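Local coordinates for Serine/threonine-protein kinase Tel1 (PDB 6SKY), which is a PI3-kinase-like serine/threonine kinase that transfers phosphate from ATP and probably activates checkpoint signalling in response to DNA damage, at residues Pro2581-Ala2586 against Ala2591-Thr2596; Asp2511-Val2516 against Asn2553-Pro2558; His2671-Pro2676 against Arg2722-Glu2727. One frame throughout, in Å; residues are numbered along the deposited sequence.

Interaction 1 (Pro2581-Ala2586 against Ala2591-Thr2596); sequences PEMAIA and APKILT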
loop_
_atom_site.group_PDB
_atom_site.type_symbol
_atom_site.label_atom_id
_atom_site.label_comp_id
_atom_site.label_asym_id
_atom_site.label_seq_id
_atom_site.Cartn_x
_atom_site.Cartn_y
_atom_site.Cartn_z
ATOM N N PRO A 2581 -56.464 3.291 -27.032
ATOM C CA PRO A 2581 -57.874 3.315 -26.621
ATOM C C PRO A 2581 -58.151 2.609 -25.310
ATOM O O PRO A 2581 -59.119 2.965 -24.631
ATOM C CB PRO A 2581 -58.583 2.623 -27.790
ATOM C CG PRO A 2581 -57.659 2.798 -28.942
ATOM C CD PRO A 2581 -56.293 2.705 -28.369
ATOM N N GLU A 2582 -57.346 1.626 -24.927
ATOM C CA GLU A 2582 -57.621 0.831 -23.742
ATOM C C GLU A 2582 -56.579 1.073 -22.661
ATOM O O GLU A 2582 -55.507 1.632 -22.902
ATOM C CB GLU A 2582 -57.673 -0.659 -24.086
ATOM C CG GLU A 2582 -58.885 -1.055 -24.906
ATOM C CD GLU A 2582 -59.010 -2.555 -25.074
ATOM O OE1 GLU A 2582 -57.968 -3.237 -25.140
ATOM O OE2 GLU A 2582 -60.154 -3.053 -25.135
ATOM N N MET A 2583 -56.921 0.646 -21.450
ATOM C CA MET A 2583 -56.028 0.710 -20.311
ATOM C C MET A 2583 -56.177 -0.565 -19.504
ATOM O O MET A 2583 -57.292 -1.048 -19.295
ATOM C CB MET A 2583 -56.313 1.930 -19.436
ATOM C CG MET A 2583 -57.638 1.916 -18.734
ATOM S SD MET A 2583 -57.860 3.410 -17.772
ATOM C CE MET A 2583 -59.453 3.101 -17.044
ATOM N N ALA A 2584 -55.048 -1.116 -19.077
ATOM C CA ALA A 2584 -55.058 -2.295 -18.237
ATOM C C ALA A 2584 -55.302 -1.905 -16.787
ATOM O O ALA A 2584 -55.264 -0.733 -16.416
ATOM C CB ALA A 2584 -53.746 -3.056 -18.369
ATOM N N ILE A 2585 -55.556 -2.907 -15.957
ATOM C CA ILE A 2585 -55.825 -2.696 -14.542
ATOM C C ILE A 2585 -55.113 -3.781 -13.752
ATOM O O ILE A 2585 -55.064 -4.938 -14.179
ATOM C CB ILE A 2585 -57.337 -2.694 -14.256
ATOM C CG1 ILE A 2585 -57.984 -1.498 -14.946
ATOM C CG2 ILE A 2585 -57.601 -2.635 -12.776
ATOM C CD1 ILE A 2585 -59.450 -1.415 -14.769
ATOM N N ALA A 2586 -54.543 -3.404 -12.614
ATOM C CA ALA A 2586 -53.831 -4.334 -11.754
ATOM C C ALA A 2586 -54.670 -4.689 -10.531
ATOM O O ALA A 2586 -55.715 -4.094 -10.265
ATOM C CB ALA A 2586 -52.484 -3.745 -11.333
ATOM N N ALA A 2591 -57.693 0.509 -7.825
ATOM C CA ALA A 2591 -57.169 -0.087 -9.045
ATOM C C ALA A 2591 -56.118 0.794 -9.701
ATOM O O ALA A 2591 -56.449 1.863 -10.223
ATOM C CB ALA A 2591 -58.312 -0.347 -10.025
ATOM N N PRO A 2592 -54.848 0.392 -9.697
ATOM C CA PRO A 2592 -53.845 1.136 -10.468
ATOM C C PRO A 2592 -54.016 0.833 -11.947
ATOM O O PRO A 2592 -53.976 -0.324 -12.359
ATOM C CB PRO A 2592 -52.515 0.606 -9.927
ATOM C CG PRO A 2592 -52.828 -0.733 -9.428
ATOM C CD PRO A 2592 -54.252 -0.733 -8.962
ATOM N N LYS A 2593 -54.219 1.870 -12.743
ATOM C CA LYS A 2593 -54.482 1.692 -14.159
ATOM C C LYS A 2593 -53.242 2.015 -14.974
ATOM O O LYS A 2593 -52.513 2.959 -14.673
ATOM C CB LYS A 2593 -55.656 2.557 -14.609
ATOM C CG LYS A 2593 -55.776 3.870 -13.900
ATOM C CD LYS A 2593 -57.168 4.427 -14.057
ATOM C CE LYS A 2593 -58.172 3.611 -13.288
ATOM N NZ LYS A 2593 -58.037 3.813 -11.831
ATOM N N ILE A 2594 -53.008 1.224 -16.008
ATOM C CA ILE A 2594 -51.817 1.340 -16.833
ATOM C C ILE A 2594 -52.245 1.949 -18.158
ATOM O O ILE A 2594 -52.775 1.262 -19.033
ATOM C CB ILE A 2594 -51.117 -0.008 -17.030
ATOM C CG1 ILE A 2594 -50.652 -0.575 -15.697
ATOM C CG2 ILE A 2594 -49.916 0.154 -17.914
ATOM C CD1 ILE A 2594 -51.602 -1.536 -15.067
ATOM N N LEU A 2595 -52.008 3.238 -18.313
ATOM C CA LEU A 2595 -52.295 3.933 -19.554
ATOM C C LEU A 2595 -51.120 3.815 -20.505
ATOM O O LEU A 2595 -49.988 3.577 -20.098
ATOM C CB LEU A 2595 -52.580 5.405 -19.295
ATOM C CG LEU A 2595 -53.996 5.859 -18.983
ATOM C CD1 LEU A 2595 -54.571 5.114 -17.810
ATOM C CD2 LEU A 2595 -53.951 7.328 -18.694
ATOM N N THR A 2596 -51.400 3.995 -21.787
ATOM C CA THR A 2596 -50.367 4.071 -22.806
ATOM C C THR A 2596 -50.575 5.345 -23.600
ATOM O O THR A 2596 -51.703 5.682 -23.954
ATOM C CB THR A 2596 -50.401 2.865 -23.745
ATOM O OG1 THR A 2596 -50.486 1.662 -22.978
ATOM C CG2 THR A 2596 -49.149 2.816 -24.587
#

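Interaction 2 (Asp2511-Val2516 against Asn2553-Pro2558); sequences DQTSRV and NPIPPP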
loop_
_atom_site.group_PDB
_atom_site.type_symbol
_atom_site.label_atom_id
_atom_site.label_comp_id
_atom_site.label_asym_id
_atom_site.label_seq_id
_atom_site.Cartn_x
_atom_site.Cartn_y
_atom_site.Cartn_z
ATOM N N ASP A 2511 -51.455 22.618 -15.816
ATOM C CA ASP A 2511 -52.566 22.757 -14.883
ATOM C C ASP A 2511 -53.713 21.817 -15.243
ATOM O O ASP A 2511 -54.111 20.954 -14.447
ATOM C CB ASP A 2511 -53.032 24.209 -14.881
ATOM C CG ASP A 2511 -53.504 24.664 -13.531
ATOM O OD1 ASP A 2511 -53.340 23.905 -12.562
ATOM O OD2 ASP A 2511 -54.042 25.783 -13.435
ATOM N N GLN A 2512 -54.249 21.966 -16.456
ATOM C CA GLN A 2512 -55.414 21.180 -16.849
ATOM C C GLN A 2512 -55.088 19.696 -16.902
ATOM O O GLN A 2512 -55.884 18.850 -16.460
ATOM C CB GLN A 2512 -55.927 21.649 -18.206
ATOM C CG GLN A 2512 -56.158 23.135 -18.315
ATOM C CD GLN A 2512 -57.197 23.633 -17.349
ATOM O OE1 GLN A 2512 -58.051 22.877 -16.894
ATOM N NE2 GLN A 2512 -57.131 24.914 -17.022
ATOM N N THR A 2513 -53.917 19.358 -17.433
ATOM C CA THR A 2513 -53.542 17.964 -17.565
ATOM C C THR A 2513 -53.364 17.300 -16.209
ATOM O O THR A 2513 -53.785 16.156 -16.020
ATOM C CB THR A 2513 -52.274 17.866 -18.390
ATOM O OG1 THR A 2513 -52.558 18.277 -19.729
ATOM C CG2 THR A 2513 -51.788 16.461 -18.401
ATOM N N SER A 2514 -52.751 17.988 -15.248
ATOM C CA SER A 2514 -52.605 17.397 -13.930
ATOM C C SER A 2514 -53.953 17.233 -13.254
ATOM O O SER A 2514 -54.173 16.255 -12.533
ATOM C CB SER A 2514 -51.677 18.249 -13.083
ATOM O OG SER A 2514 -50.632 18.752 -13.882
ATOM N N ARG A 2515 -54.876 18.171 -13.483
ATOM C CA ARG A 2515 -56.210 18.014 -12.913
ATOM C C ARG A 2515 -56.882 16.750 -13.427
ATOM O O ARG A 2515 -57.454 15.977 -12.650
ATOM C CB ARG A 2515 -57.059 19.240 -13.213
ATOM C CG ARG A 2515 -56.579 20.472 -12.505
ATOM C CD ARG A 2515 -57.596 21.578 -12.560
ATOM N NE ARG A 2515 -57.170 22.716 -11.761
ATOM C CZ ARG A 2515 -57.291 22.780 -10.440
ATOM N NH1 ARG A 2515 -56.875 23.852 -9.786
ATOM N NH2 ARG A 2515 -57.827 21.771 -9.772
ATOM N N VAL A 2516 -56.801 16.501 -14.735
ATOM C CA VAL A 2516 -57.486 15.310 -15.237
ATOM C C VAL A 2516 -56.733 14.032 -14.876
ATOM O O VAL A 2516 -57.360 12.996 -14.634
ATOM C CB VAL A 2516 -57.748 15.403 -16.749
ATOM C CG1 VAL A 2516 -58.504 16.668 -17.059
ATOM C CG2 VAL A 2516 -56.474 15.333 -17.530
ATOM N N ASN A 2553 -54.802 19.969 -24.864
ATOM C CA ASN A 2553 -53.584 20.503 -24.250
ATOM C C ASN A 2553 -52.398 19.596 -24.535
ATOM O O ASN A 2553 -52.296 18.512 -23.931
ATOM C CB ASN A 2553 -53.766 20.653 -22.743
ATOM C CG ASN A 2553 -54.846 21.629 -22.382
ATOM O OD1 ASN A 2553 -55.806 21.282 -21.704
ATOM N ND2 ASN A 2553 -54.692 22.869 -22.820
ATOM N N PRO A 2554 -51.472 19.980 -25.403
ATOM C CA PRO A 2554 -50.325 19.108 -25.685
ATOM C C PRO A 2554 -49.142 19.342 -24.758
ATOM O O PRO A 2554 -48.664 20.469 -24.616
ATOM C CB PRO A 2554 -49.978 19.460 -27.135
ATOM C CG PRO A 2554 -50.548 20.841 -27.358
ATOM C CD PRO A 2554 -51.420 21.217 -26.192
ATOM N N ILE A 2555 -48.660 18.273 -24.132
ATOM C CA ILE A 2555 -47.509 18.311 -23.231
ATOM C C ILE A 2555 -46.646 17.094 -23.505
ATOM O O ILE A 2555 -47.100 16.124 -24.123
ATOM C CB ILE A 2555 -47.937 18.312 -21.755
ATOM C CG1 ILE A 2555 -48.715 17.040 -21.452
ATOM C CG2 ILE A 2555 -48.754 19.523 -21.435
ATOM C CD1 ILE A 2555 -48.765 16.712 -20.016
ATOM N N PRO A 2556 -45.397 17.110 -23.056
ATOM C CA PRO A 2556 -44.611 15.892 -23.077
ATOM C C PRO A 2556 -45.190 14.890 -22.102
ATOM O O PRO A 2556 -45.889 15.279 -21.158
ATOM C CB PRO A 2556 -43.219 16.361 -22.640
ATOM C CG PRO A 2556 -43.461 17.581 -21.904
ATOM C CD PRO A 2556 -44.596 18.246 -22.580
ATOM N N PRO A 2557 -44.959 13.601 -22.306
ATOM C CA PRO A 2557 -45.451 12.612 -21.359
ATOM C C PRO A 2557 -44.884 12.881 -19.980
ATOM O O PRO A 2557 -43.670 13.078 -19.828
ATOM C CB PRO A 2557 -44.932 11.290 -21.931
ATOM C CG PRO A 2557 -44.683 11.584 -23.350
ATOM C CD PRO A 2557 -44.221 12.979 -23.409
ATOM N N PRO A 2558 -45.725 12.930 -18.953
ATOM C CA PRO A 2558 -45.240 13.367 -17.641
ATOM C C PRO A 2558 -44.213 12.438 -17.040
ATOM O O PRO A 2558 -43.476 12.857 -16.144
ATOM C CB PRO A 2558 -46.515 13.411 -16.796
ATOM C CG PRO A 2558 -47.623 13.382 -17.763
ATOM C CD PRO A 2558 -47.149 12.591 -18.917
#

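Interaction 3 (His2671-Pro2676 against Arg2722-Glu2727); sequences HEYLMP and RYFFME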
loop_
_atom_site.group_PDB
_atom_site.type_symbol
_atom_site.label_atom_id
_atom_site.label_comp_id
_atom_site.label_asym_id
_atom_site.label_seq_id
_atom_site.Cartn_x
_atom_site.Cartn_y
_atom_site.Cartn_z
ATOM N N HIS A 2671 -40.960 -12.161 -9.929
ATOM C CA HIS A 2671 -41.869 -13.175 -9.420
ATOM C C HIS A 2671 -42.768 -13.729 -10.516
ATOM O O HIS A 2671 -43.072 -14.927 -10.519
ATOM C CB HIS A 2671 -42.700 -12.583 -8.295
ATOM C CG HIS A 2671 -43.119 -13.578 -7.265
ATOM N ND1 HIS A 2671 -44.438 -13.888 -7.025
ATOM C CD2 HIS A 2671 -42.392 -14.332 -6.410
ATOM C CE1 HIS A 2671 -44.506 -14.791 -6.065
ATOM N NE2 HIS A 2671 -43.278 -15.079 -5.676
ATOM N N GLU A 2672 -43.180 -12.884 -11.461
ATOM C CA GLU A 2672 -44.013 -13.329 -12.569
ATOM C C GLU A 2672 -43.261 -14.214 -13.542
ATOM O O GLU A 2672 -43.890 -14.986 -14.263
ATOM C CB GLU A 2672 -44.583 -12.139 -13.326
ATOM C CG GLU A 2672 -45.257 -11.109 -12.458
ATOM C CD GLU A 2672 -46.660 -11.490 -12.054
ATOM O OE1 GLU A 2672 -46.854 -12.579 -11.481
ATOM O OE2 GLU A 2672 -47.583 -10.691 -12.309
ATOM N N TYR A 2673 -41.940 -14.108 -13.608
ATOM C CA TYR A 2673 -41.208 -15.114 -14.357
ATOM C C TYR A 2673 -40.988 -16.364 -13.522
ATOM O O TYR A 2673 -41.158 -17.476 -14.020
ATOM C CB TYR A 2673 -39.862 -14.585 -14.850
ATOM C CG TYR A 2673 -39.032 -15.699 -15.441
ATOM C CD1 TYR A 2673 -39.254 -16.138 -16.727
ATOM C CD2 TYR A 2673 -38.059 -16.341 -14.694
ATOM C CE1 TYR A 2673 -38.529 -17.166 -17.251
ATOM C CE2 TYR A 2673 -37.335 -17.372 -15.212
ATOM C CZ TYR A 2673 -37.575 -17.778 -16.489
ATOM O OH TYR A 2673 -36.850 -18.805 -17.019
ATOM N N LEU A 2674 -40.616 -16.206 -12.255
ATOM C CA LEU A 2674 -40.134 -17.347 -11.493
ATOM C C LEU A 2674 -41.235 -18.297 -11.077
ATOM O O LEU A 2674 -40.972 -19.487 -10.916
ATOM C CB LEU A 2674 -39.389 -16.890 -10.247
ATOM C CG LEU A 2674 -37.970 -16.391 -10.433
ATOM C CD1 LEU A 2674 -37.378 -16.150 -9.084
ATOM C CD2 LEU A 2674 -37.171 -17.403 -11.189
ATOM N N MET A 2675 -42.446 -17.825 -10.873
ATOM C CA MET A 2675 -43.409 -18.785 -10.354
ATOM C C MET A 2675 -43.943 -19.723 -11.431
ATOM O O MET A 2675 -44.152 -20.906 -11.146
ATOM C CB MET A 2675 -44.544 -18.064 -9.638
ATOM C CG MET A 2675 -44.141 -17.579 -8.263
ATOM S SD MET A 2675 -43.362 -18.874 -7.288
ATOM C CE MET A 2675 -41.820 -18.094 -6.848
ATOM N N PRO A 2676 -44.192 -19.263 -12.662
ATOM C CA PRO A 2676 -44.516 -20.228 -13.724
ATOM C C PRO A 2676 -43.352 -21.108 -14.128
ATOM O O PRO A 2676 -43.549 -22.287 -14.442
ATOM C CB PRO A 2676 -44.965 -19.326 -14.872
ATOM C CG PRO A 2676 -45.456 -18.131 -14.222
ATOM C CD PRO A 2676 -44.578 -17.902 -13.057
ATOM N N ARG A 2722 -31.556 -19.734 -14.332
ATOM C CA ARG A 2722 -30.619 -19.881 -15.433
ATOM C C ARG A 2722 -31.316 -20.059 -16.767
ATOM O O ARG A 2722 -30.688 -19.873 -17.809
ATOM C CB ARG A 2722 -29.700 -21.061 -15.181
ATOM C CG ARG A 2722 -30.365 -22.377 -15.334
ATOM C CD ARG A 2722 -29.497 -23.458 -14.787
ATOM N NE ARG A 2722 -30.173 -24.742 -14.772
ATOM C CZ ARG A 2722 -30.989 -25.139 -13.811
ATOM N NH1 ARG A 2722 -31.560 -26.325 -13.876
ATOM N NH2 ARG A 2722 -31.244 -24.345 -12.792
ATOM N N TYR A 2723 -32.594 -20.407 -16.763
ATOM C CA TYR A 2723 -33.325 -20.543 -18.005
ATOM C C TYR A 2723 -33.821 -19.221 -18.548
ATOM O O TYR A 2723 -34.081 -19.138 -19.746
ATOM C CB TYR A 2723 -34.500 -21.483 -17.817
ATOM C CG TYR A 2723 -34.071 -22.902 -17.619
ATOM C CD1 TYR A 2723 -34.165 -23.505 -16.387
ATOM C CD2 TYR A 2723 -33.553 -23.632 -18.663
ATOM C CE1 TYR A 2723 -33.773 -24.792 -16.205
ATOM C CE2 TYR A 2723 -33.156 -24.919 -18.489
ATOM C CZ TYR A 2723 -33.266 -25.495 -17.260
ATOM O OH TYR A 2723 -32.866 -26.793 -17.084
ATOM N N PHE A 2724 -33.947 -18.185 -17.718
ATOM C CA PHE A 2724 -34.390 -16.900 -18.238
ATOM C C PHE A 2724 -33.542 -16.480 -19.420
ATOM O O PHE A 2724 -34.044 -15.908 -20.388
ATOM C CB PHE A 2724 -34.341 -15.829 -17.149
ATOM C CG PHE A 2724 -34.727 -14.460 -17.627
ATOM C CD1 PHE A 2724 -36.043 -14.075 -17.662
ATOM C CD2 PHE A 2724 -33.772 -13.563 -18.047
ATOM C CE1 PHE A 2724 -36.392 -12.845 -18.103
ATOM C CE2 PHE A 2724 -34.122 -12.332 -18.494
ATOM C CZ PHE A 2724 -35.430 -11.972 -18.519
ATOM N N PHE A 2725 -32.255 -16.776 -19.367
ATOM C CA PHE A 2725 -31.338 -16.379 -20.414
ATOM C C PHE A 2725 -31.293 -17.375 -21.547
ATOM O O PHE A 2725 -31.006 -16.992 -22.679
ATOM C CB PHE A 2725 -29.943 -16.180 -19.828
ATOM C CG PHE A 2725 -29.902 -15.152 -18.759
ATOM C CD1 PHE A 2725 -29.826 -13.821 -19.079
ATOM C CD2 PHE A 2725 -29.993 -15.507 -17.437
ATOM C CE1 PHE A 2725 -29.823 -12.878 -18.109
ATOM C CE2 PHE A 2725 -29.990 -14.559 -16.467
ATOM C CZ PHE A 2725 -29.900 -13.248 -16.806
ATOM N N MET A 2726 -31.590 -18.638 -21.283
ATOM C CA MET A 2726 -31.564 -19.627 -22.344
ATOM C C MET A 2726 -32.811 -19.594 -23.202
ATOM O O MET A 2726 -32.815 -20.190 -24.279
ATOM C CB MET A 2726 -31.380 -21.021 -21.758
ATOM C CG MET A 2726 -29.965 -21.333 -21.383
ATOM S SD MET A 2726 -29.840 -22.828 -20.407
ATOM C CE MET A 2726 -28.113 -22.778 -19.955
ATOM N N GLU A 2727 -33.857 -18.909 -22.770
ATOM C CA GLU A 2727 -35.084 -18.851 -23.532
ATOM C C GLU A 2727 -35.433 -17.455 -23.999
ATOM O O GLU A 2727 -36.446 -17.284 -24.677
ATOM C CB GLU A 2727 -36.243 -19.430 -22.720
ATOM C CG GLU A 2727 -36.832 -18.502 -21.724
ATOM C CD GLU A 2727 -37.860 -19.181 -20.863
ATOM O OE1 GLU A 2727 -37.580 -20.288 -20.362
ATOM O OE2 GLU A 2727 -38.955 -18.615 -20.695
#

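Interaction 1 (Pro2581-Ala2586 against Ala2591-Thr2596)
The ring of Pro2592 meets Ala2586 at its rim: CB of Ala2586 lies 3.6 Å from CG of Pro2592, and the same proline touches the bound ATP analogue. Between the flat peptide groups, two bonds tie the antiparallel strands and a third, just beyond them, joins Ala2586 to Pro2592. Ile2594 N gives Ala2584 O a nearly straight bond of 3.0 Å (169° at the hydrogen), arriving from above the carbonyl plane, whereas the return bond from Ala2584 N to Ile2594 O is longer and more bent. Ala2586 N meets Pro2592 O nearly end-on to its C=O, at 3.1 Å. On the face of the hydrogen-bonded pair Ala2584-Ile2594, CD1 of Ile2594 bends over Ala2584.

The other face carries Met2583, Ile2585, Lys2593 and Leu2595. Because chi1 of Met2583 is 67°, its extended chain runs alongside Lys2593 and Leu2595, and SD lies 3.7 Å from CD1 of Leu2595 and 3.9 Å from CD of Lys2593. CG2 of Ile2585 meets CB of Ala2591 at 3.6 Å. Lys2593 folds back at its last two torsions, which brings NZ within 3.0 Å of Ala2591 O, in that carbonyl's plane; the ammonium also makes a cation-pi contact with Tyr2529. Leu2520 of helix 2507-2522 packs on this face.

Strands 2576-2585 and 2593-2599 form a beta hairpin in the N-lobe sheet of the kinase. The connecting loop, whose Pro2592 touches the nucleotide, is consistent with the phosphate-binding loop of PI3-kinase-like enzymes.

Interaction 2 (Asp2511-Val2516 against Asn2553-Pro2558)
OG1 of Thr2513 is held by its own helix, in a hydrogen bond to Ala2509 O one turn earlier, while it faces CB of Asn2553 at 4.0 Å and CD1 of Ile2555 at 4.1 Å. With chi1 at -67°, the hydroxyl sits beside the backbone N and CG2 is thrown out toward the loop. There the methyl meets Ile2555 tip to tip, CG2 of Thr2513 lying 3.4 Å from CD1 of Ile2555. The threonine thus spends its polar arm inside the helix and offers carbon to the loop. The Asn2553 side chain passes antiparallel to that of Thr2513, CB beside the hydroxyl. Further out, CB and CG of Gln2512 lie against the Asn2553 side chain while the glutamine amide leads away; this outer part is partly exposed, whereas Thr2513 and Ile2555 are buried.

Asn2553 is where the chain leaves helix 2541-2552, whose Met2550 also packs on Thr2513. Ile2555 rests in addition on Tyr2466 of helix 2461-2472, and its backbone is hydrogen-bonded to Ile2576 at the start of strand 2576-2585. The proline-rich loop runs along helices 2507-2522 and 2461-2472, which also touch each other through Ser2514, toward the N-lobe sheet, where Pro2557 touches Tyr2605 of strand 2604-2611.

Interaction 3 (His2671-Pro2676 against Arg2722-Glu2727)
Tyr2673 and Phe2724 make the close part of this contact, a T-shaped pair in which the edge of the phenylalanine ring is directed at the face of the tyrosine. The planes stand at 88° and the centroids are 5.2 Å apart, with CD1 of Phe2724 over the middle of the Tyr2673 ring. CB of Phe2724 lies over the same ring but off-centre, 3.8 Å from CZ of Tyr2673, adding a CH-pi contact. The tyrosine gets there because its CG is anti to the backbone N (chi1 171°), which carries the ring from helix 2670-2681 across to the short, weakly bonded helix about 2722-2726. Its hydroxyl ends at the backbone: OH of Tyr2673 is 3.0 Å from N of Phe2724, but the angle is too poor for a hydrogen bond.

Both helices belong to the PI3/PI4-kinase catalytic domain; helix 2670-2681 directly follows strand 2667-2669, whose Ile2668 touches both side chains of the pair.

Looser packing is found at the rim of the tyrosine ring, where partly exposed Glu2727 reaches back toward the tyrosine, its chain extended beyond CG. OE2 of Glu2727 lies in the ring plane, 3.8 Å from CE1 of Tyr2673, with the carboxylate turned 74° to it. OE1 of Glu2727 is not bonded to the Tyr2673 hydroxyl; its hydrogen-bond partner is OH of Tyr2681.

In the fold
The three contacts follow one another along the chain and differ in their distance from the nucleotide. Interaction 1 borders it: the Pro2592 side chain is about 4 Å from the ATP analogue and about 9 Å from the magnesium ion. Interaction 2 is centred about 17 Å from interaction 1, their nearest atoms about 8 Å apart without touching; the helix that carries its first segment, 2507-2522, also reaches the hairpin of interaction 1 farther along. Interaction 3 lies about 25 Å from interaction 1 between centres, with the Tyr2673 side chain, four residues after pocket residue Pro2669 in the sequence, about 11 Å from the analogue. Interactions 2 and 3 are farthest apart, with centres about 38 Å from each other.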